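Long-range contact in farnesyl diphosphate synthase (Rhodobacter capsulatus, PDB 3M0G), which probably condenses farnesyl diphosphate with isopentenyl diphosphate, using magnesium, to make geranylgeranyl diphosphate for carotenoids and diterpenes: residues K42-H56 with Y270-Y283. Sequence-based numbering, arbitrary orientation.
Sequences KRLRAFLAIESAAIH and YGEAASTLRACARY. Unlike the reference sequence in segment 270-283: Ser275 (reference Ala).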
loop_
_atom_site.group_PDB
_atom_site.type_symbol
_atom_site.label_atom_id
_atom_site.label_comp_id
_atom_site.label_asym_id
_atom_site.label_seq_id
_atom_site.Cartn_x
_atom_site.Cartn_y
_atom_site.Cartn_z
ATOM N N LYS B 42 -4.199 -12.585 17.659
ATOM C CA LYS B 42 -3.163 -13.235 18.459
ATOM C C LYS B 42 -1.806 -12.533 18.321
ATOM O O LYS B 42 -0.913 -12.718 19.157
ATOM C CB LYS B 42 -3.070 -14.733 18.123
ATOM C CG LYS B 42 -2.286 -15.041 16.860
ATOM C CD LYS B 42 -2.566 -16.422 16.274
ATOM C CE LYS B 42 -1.590 -16.665 15.126
ATOM N NZ LYS B 42 -2.217 -17.253 13.923
ATOM N N ARG B 43 -1.668 -11.719 17.273
ATOM C CA ARG B 43 -0.493 -10.862 17.063
ATOM C C ARG B 43 0.788 -11.656 16.739
ATOM O O ARG B 43 1.877 -11.236 17.134
ATOM C CB ARG B 43 -0.259 -9.916 18.279
ATOM C CG ARG B 43 -1.444 -9.020 18.700
ATOM C CD ARG B 43 -2.004 -8.130 17.552
ATOM N NE ARG B 43 -2.776 -6.973 18.038
ATOM C CZ ARG B 43 -3.368 -6.060 17.258
ATOM N NH1 ARG B 43 -3.286 -6.129 15.929
ATOM N NH2 ARG B 43 -4.044 -5.052 17.805
ATOM N N LEU B 44 0.662 -12.791 16.036
ATOM C CA LEU B 44 1.839 -13.635 15.681
ATOM C C LEU B 44 2.952 -12.839 14.993
ATOM O O LEU B 44 4.114 -12.936 15.356
ATOM C CB LEU B 44 1.451 -14.841 14.800
ATOM C CG LEU B 44 2.568 -15.750 14.224
ATOM C CD1 LEU B 44 3.452 -16.336 15.306
ATOM C CD2 LEU B 44 2.002 -16.854 13.329
ATOM N N ARG B 45 2.575 -12.043 14.005
ATOM C CA ARG B 45 3.535 -11.338 13.172
ATOM C C ARG B 45 4.261 -10.252 13.965
ATOM O O ARG B 45 5.494 -10.175 13.951
ATOM C CB ARG B 45 2.829 -10.810 11.931
ATOM C CG ARG B 45 2.335 -11.969 11.067
ATOM C CD ARG B 45 1.288 -11.534 10.037
ATOM N NE ARG B 45 0.711 -12.691 9.355
ATOM C CZ ARG B 45 -0.255 -13.467 9.864
ATOM N NH1 ARG B 45 -0.758 -13.233 11.070
ATOM N NH2 ARG B 45 -0.709 -14.497 9.167
ATOM N N ALA B 46 3.481 -9.452 14.690
ATOM C CA ALA B 46 4.014 -8.438 15.584
ATOM C C ALA B 46 4.965 -9.098 16.586
ATOM O O ALA B 46 6.005 -8.542 16.935
ATOM C CB ALA B 46 2.889 -7.747 16.296
ATOM N N PHE B 47 4.622 -10.319 17.003
ATOM C CA PHE B 47 5.438 -11.052 17.950
ATOM C C PHE B 47 6.778 -11.436 17.315
ATOM O O PHE B 47 7.821 -11.208 17.891
ATOM C CB PHE B 47 4.669 -12.271 18.475
ATOM C CG PHE B 47 5.429 -13.100 19.456
ATOM C CD1 PHE B 47 5.407 -12.793 20.815
ATOM C CD2 PHE B 47 6.147 -14.209 19.027
ATOM C CE1 PHE B 47 6.105 -13.573 21.735
ATOM C CE2 PHE B 47 6.847 -15.003 19.942
ATOM C CZ PHE B 47 6.825 -14.683 21.292
ATOM N N LEU B 48 6.741 -11.965 16.101
ATOM C CA LEU B 48 7.944 -12.337 15.348
ATOM C C LEU B 48 8.900 -11.181 15.032
ATOM O O LEU B 48 10.132 -11.373 15.002
ATOM C CB LEU B 48 7.549 -13.023 14.035
ATOM C CG LEU B 48 6.982 -14.447 14.091
ATOM C CD1 LEU B 48 6.574 -14.827 12.670
ATOM C CD2 LEU B 48 8.010 -15.414 14.592
ATOM N N ALA B 49 8.341 -9.995 14.832
ATOM C CA ALA B 49 9.123 -8.800 14.568
ATOM C C ALA B 49 9.851 -8.416 15.835
ATOM O O ALA B 49 11.072 -8.220 15.835
ATOM C CB ALA B 49 8.211 -7.651 14.118
ATOM N N ILE B 50 9.093 -8.326 16.924
ATOM C CA ILE B 50 9.663 -7.934 18.223
ATOM C C ILE B 50 10.672 -8.949 18.758
ATOM O O ILE B 50 11.664 -8.585 19.445
ATOM C CB ILE B 50 8.538 -7.696 19.268
ATOM C CG1 ILE B 50 7.774 -6.408 18.921
ATOM C CG2 ILE B 50 9.125 -7.606 20.693
ATOM C CD1 ILE B 50 6.368 -6.275 19.547
ATOM N N GLU B 51 10.382 -10.224 18.503
ATOM C CA GLU B 51 11.210 -11.289 19.007
ATOM C C GLU B 51 12.501 -11.399 18.219
ATOM O O GLU B 51 13.551 -11.671 18.774
ATOM C CB GLU B 51 10.450 -12.608 19.016
ATOM C CG GLU B 51 9.253 -12.629 19.969
ATOM C CD GLU B 51 9.567 -12.128 21.363
ATOM O OE1 GLU B 51 10.286 -12.829 22.121
ATOM O OE2 GLU B 51 9.081 -11.027 21.713
ATOM N N SER B 52 12.418 -11.157 16.918
ATOM C CA SER B 52 13.595 -11.228 16.070
ATOM C C SER B 52 14.463 -9.995 16.260
ATOM O O SER B 52 15.672 -10.064 16.055
ATOM C CB SER B 52 13.199 -11.407 14.600
ATOM O OG SER B 52 12.455 -10.300 14.122
ATOM N N ALA B 53 13.854 -8.878 16.667
ATOM C CA ALA B 53 14.615 -7.678 17.024
ATOM C C ALA B 53 15.377 -7.929 18.315
ATOM O O ALA B 53 16.573 -7.630 18.407
ATOM C CB ALA B 53 13.699 -6.463 17.172
ATOM N N ALA B 54 14.684 -8.524 19.283
ATOM C CA ALA B 54 15.290 -8.873 20.571
ATOM C C ALA B 54 16.564 -9.711 20.441
ATOM O O ALA B 54 17.530 -9.489 21.168
ATOM C CB ALA B 54 14.269 -9.602 21.433
ATOM N N ILE B 55 16.553 -10.699 19.553
ATOM C CA ILE B 55 17.715 -11.565 19.308
ATOM C C ILE B 55 18.934 -10.760 18.863
ATOM O O ILE B 55 20.081 -11.149 19.111
ATOM C CB ILE B 55 17.430 -12.634 18.217
ATOM C CG1 ILE B 55 16.345 -13.609 18.667
ATOM C CG2 ILE B 55 18.695 -13.416 17.883
ATOM C CD1 ILE B 55 15.811 -14.441 17.530
ATOM N N HIS B 56 18.668 -9.628 18.223
ATOM C CA HIS B 56 19.719 -8.718 17.774
ATOM C C HIS B 56 19.926 -7.569 18.755
ATOM O O HIS B 56 20.509 -6.526 18.412
ATOM C CB HIS B 56 19.390 -8.230 16.360
ATOM C CG HIS B 56 19.482 -9.308 15.329
ATOM N ND1 HIS B 56 18.435 -10.156 15.041
ATOM C CD2 HIS B 56 20.511 -9.704 14.543
ATOM C CE1 HIS B 56 18.809 -11.017 14.113
ATOM N NE2 HIS B 56 20.066 -10.769 13.798
ATOM N N TYR B 270 22.153 -18.570 16.428
ATOM C CA TYR B 270 21.832 -17.735 17.584
ATOM C C TYR B 270 21.964 -18.420 18.955
ATOM O O TYR B 270 21.809 -17.767 19.989
ATOM C CB TYR B 270 20.427 -17.142 17.441
ATOM C CG TYR B 270 20.190 -16.341 16.173
ATOM C CD1 TYR B 270 20.796 -15.095 15.983
ATOM C CD2 TYR B 270 19.351 -16.822 15.175
ATOM C CE1 TYR B 270 20.566 -14.355 14.826
ATOM C CE2 TYR B 270 19.116 -16.093 14.010
ATOM C CZ TYR B 270 19.732 -14.861 13.846
ATOM O OH TYR B 270 19.496 -14.131 12.704
ATOM N N GLY B 271 22.239 -19.722 18.964
ATOM C CA GLY B 271 22.439 -20.457 20.215
ATOM C C GLY B 271 21.215 -20.509 21.112
ATOM O O GLY B 271 20.123 -20.856 20.662
ATOM N N GLU B 272 21.400 -20.184 22.394
ATOM C CA GLU B 272 20.293 -20.234 23.362
ATOM C C GLU B 272 19.310 -19.058 23.250
ATOM O O GLU B 272 18.184 -19.129 23.755
ATOM C CB GLU B 272 20.809 -20.373 24.801
ATOM C CG GLU B 272 21.459 -21.718 25.111
ATOM C CD GLU B 272 20.500 -22.908 25.014
ATOM O OE1 GLU B 272 19.264 -22.727 25.128
ATOM O OE2 GLU B 272 21.000 -24.040 24.833
ATOM N N ALA B 273 19.734 -17.982 22.590
ATOM C CA ALA B 273 18.865 -16.822 22.374
ATOM C C ALA B 273 17.685 -17.107 21.423
ATOM O O ALA B 273 16.697 -16.365 21.408
ATOM C CB ALA B 273 19.675 -15.633 21.898
ATOM N N ALA B 274 17.779 -18.182 20.643
ATOM C CA ALA B 274 16.704 -18.568 19.715
ATOM C C ALA B 274 15.524 -19.315 20.373
ATOM O O ALA B 274 14.526 -19.620 19.710
ATOM C CB ALA B 274 17.270 -19.382 18.564
ATOM N N SER B 275 15.627 -19.589 21.672
ATOM C CA SER B 275 14.654 -20.461 22.360
ATOM C C SER B 275 13.215 -19.935 22.347
ATOM O O SER B 275 12.278 -20.707 22.201
ATOM C CB SER B 275 15.126 -20.749 23.795
ATOM O OG SER B 275 15.268 -19.547 24.519
ATOM N N THR B 276 13.028 -18.623 22.453
ATOM C CA THR B 276 11.683 -18.061 22.374
ATOM C C THR B 276 11.100 -18.228 20.949
ATOM O O THR B 276 9.944 -18.593 20.801
ATOM C CB THR B 276 11.642 -16.596 22.856
ATOM O OG1 THR B 276 12.104 -16.545 24.201
ATOM C CG2 THR B 276 10.223 -16.038 22.807
ATOM N N LEU B 277 11.912 -18.007 19.916
ATOM C CA LEU B 277 11.462 -18.283 18.540
ATOM C C LEU B 277 11.254 -19.767 18.224
ATOM O O LEU B 277 10.373 -20.114 17.432
ATOM C CB LEU B 277 12.400 -17.658 17.508
ATOM C CG LEU B 277 12.375 -16.139 17.322
ATOM C CD1 LEU B 277 13.268 -15.722 16.174
ATOM C CD2 LEU B 277 10.975 -15.655 17.085
ATOM N N ARG B 278 12.089 -20.633 18.792
ATOM C CA ARG B 278 11.895 -22.077 18.674
ATOM C C ARG B 278 10.562 -22.495 19.306
ATOM O O ARG B 278 9.834 -23.283 18.730
ATOM C CB ARG B 278 13.087 -22.859 19.262
ATOM C CG ARG B 278 14.356 -22.749 18.399
ATOM C CD ARG B 278 15.593 -23.429 19.012
ATOM N NE ARG B 278 16.531 -23.806 17.952
ATOM C CZ ARG B 278 17.824 -24.066 18.119
ATOM N NH1 ARG B 278 18.381 -23.989 19.322
ATOM N NH2 ARG B 278 18.567 -24.396 17.069
ATOM N N ALA B 279 10.230 -21.926 20.459
ATOM C CA ALA B 279 8.952 -22.231 21.131
ATOM C C ALA B 279 7.744 -21.746 20.320
ATOM O O ALA B 279 6.716 -22.434 20.244
ATOM C CB ALA B 279 8.938 -21.664 22.566
ATOM N N CYS B 280 7.888 -20.584 19.677
ATOM C CA CYS B 280 6.820 -20.052 18.846
ATOM C C CYS B 280 6.500 -20.984 17.674
ATOM O O CYS B 280 5.332 -21.182 17.347
ATOM C CB CYS B 280 7.169 -18.660 18.324
ATOM S SG CYS B 280 5.848 -17.925 17.338
ATOM N N ALA B 281 7.532 -21.547 17.049
ATOM C CA ALA B 281 7.344 -22.461 15.917
ATOM C C ALA B 281 6.574 -23.702 16.358
ATOM O O ALA B 281 5.718 -24.215 15.637
ATOM C CB ALA B 281 8.682 -22.852 15.310
ATOM N N ARG B 282 6.892 -24.181 17.550
ATOM C CA ARG B 282 6.246 -25.350 18.131
ATOM C C ARG B 282 4.794 -25.025 18.484
ATOM O O ARG B 282 3.895 -25.836 18.262
ATOM C CB ARG B 282 7.008 -25.799 19.389
ATOM C CG ARG B 282 8.377 -26.349 19.100
ATOM C CD ARG B 282 8.876 -27.207 20.229
ATOM N NE ARG B 282 9.095 -26.452 21.458
ATOM C CZ ARG B 282 10.174 -25.720 21.726
ATOM N NH1 ARG B 282 11.150 -25.606 20.827
ATOM N NH2 ARG B 282 10.272 -25.092 22.900
ATOM N N TYR B 283 4.579 -23.829 19.027
ATOM C CA TYR B 283 3.238 -23.326 19.327
ATOM C C TYR B 283 2.342 -23.272 18.078
ATOM O O TYR B 283 1.157 -23.608 18.156
ATOM C CB TYR B 283 3.347 -21.960 20.011
ATOM C CG TYR B 283 2.173 -21.007 19.854
ATOM C CD1 TYR B 283 2.230 -19.949 18.946
ATOM C CD2 TYR B 283 1.031 -21.133 20.642
ATOM C CE1 TYR B 283 1.169 -19.057 18.807
ATOM C CE2 TYR B 283 -0.041 -20.248 20.515
ATOM C CZ TYR B 283 0.037 -19.211 19.597
ATOM O OH TYR B 283 -1.019 -18.325 19.461
HETATM O O HOH W 1 21.589 -12.333 12.001
#
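Segments 44-55 and 275-283 of two helices run antiparallel at 155°, their axes 10.1 Å apart at closest approach, with Glu51 nearest Leu277 and Ile55 nearest Ala273, just ahead of the second helix. No direct hydrogen bond joins them; apolar side chains carry the contact. Leu277 reaches into the middle, its CD2 lying 3.6 Å from Glu51 CB and also against Leu48 CD2. One helical turn on, Cys280 points SG, anti to its backbone N (chi1 -178°), between Leu44 CD1, 3.5 Å away, and the Phe47 ring, whose centroid lies 5.1 Å from the sulfur in an oblique sulfur-aromatic contact. Phe47 CZ meets the methyl Thr276 CG2 at 4.0 Å. At the other end, Ile55 CG2 presses against CD1 of Tyr270, and the Tyr270 and His56 rings meet obliquely, planes at 78°. One water bridges Tyr270 OH and His56 NE2, 2.8 Å from each, while His56 ND1 donates a nearly straight bond to Ser52 O that fixes the imidazole's rotation. A leucine in place of Tyr270 would probably leave that water without its hydroxyl partner and the imidazole edge less covered. Glu51 forms a salt bridge with Arg6 of helix 3-23, and Leu3 of the same helix touches Phe47 and Tyr283. Within this mainly helical prenyl synthase fold, helix 199-219 packs against Leu48, Tyr270 and Leu277, and helix 168-194 against Leu48 and His56.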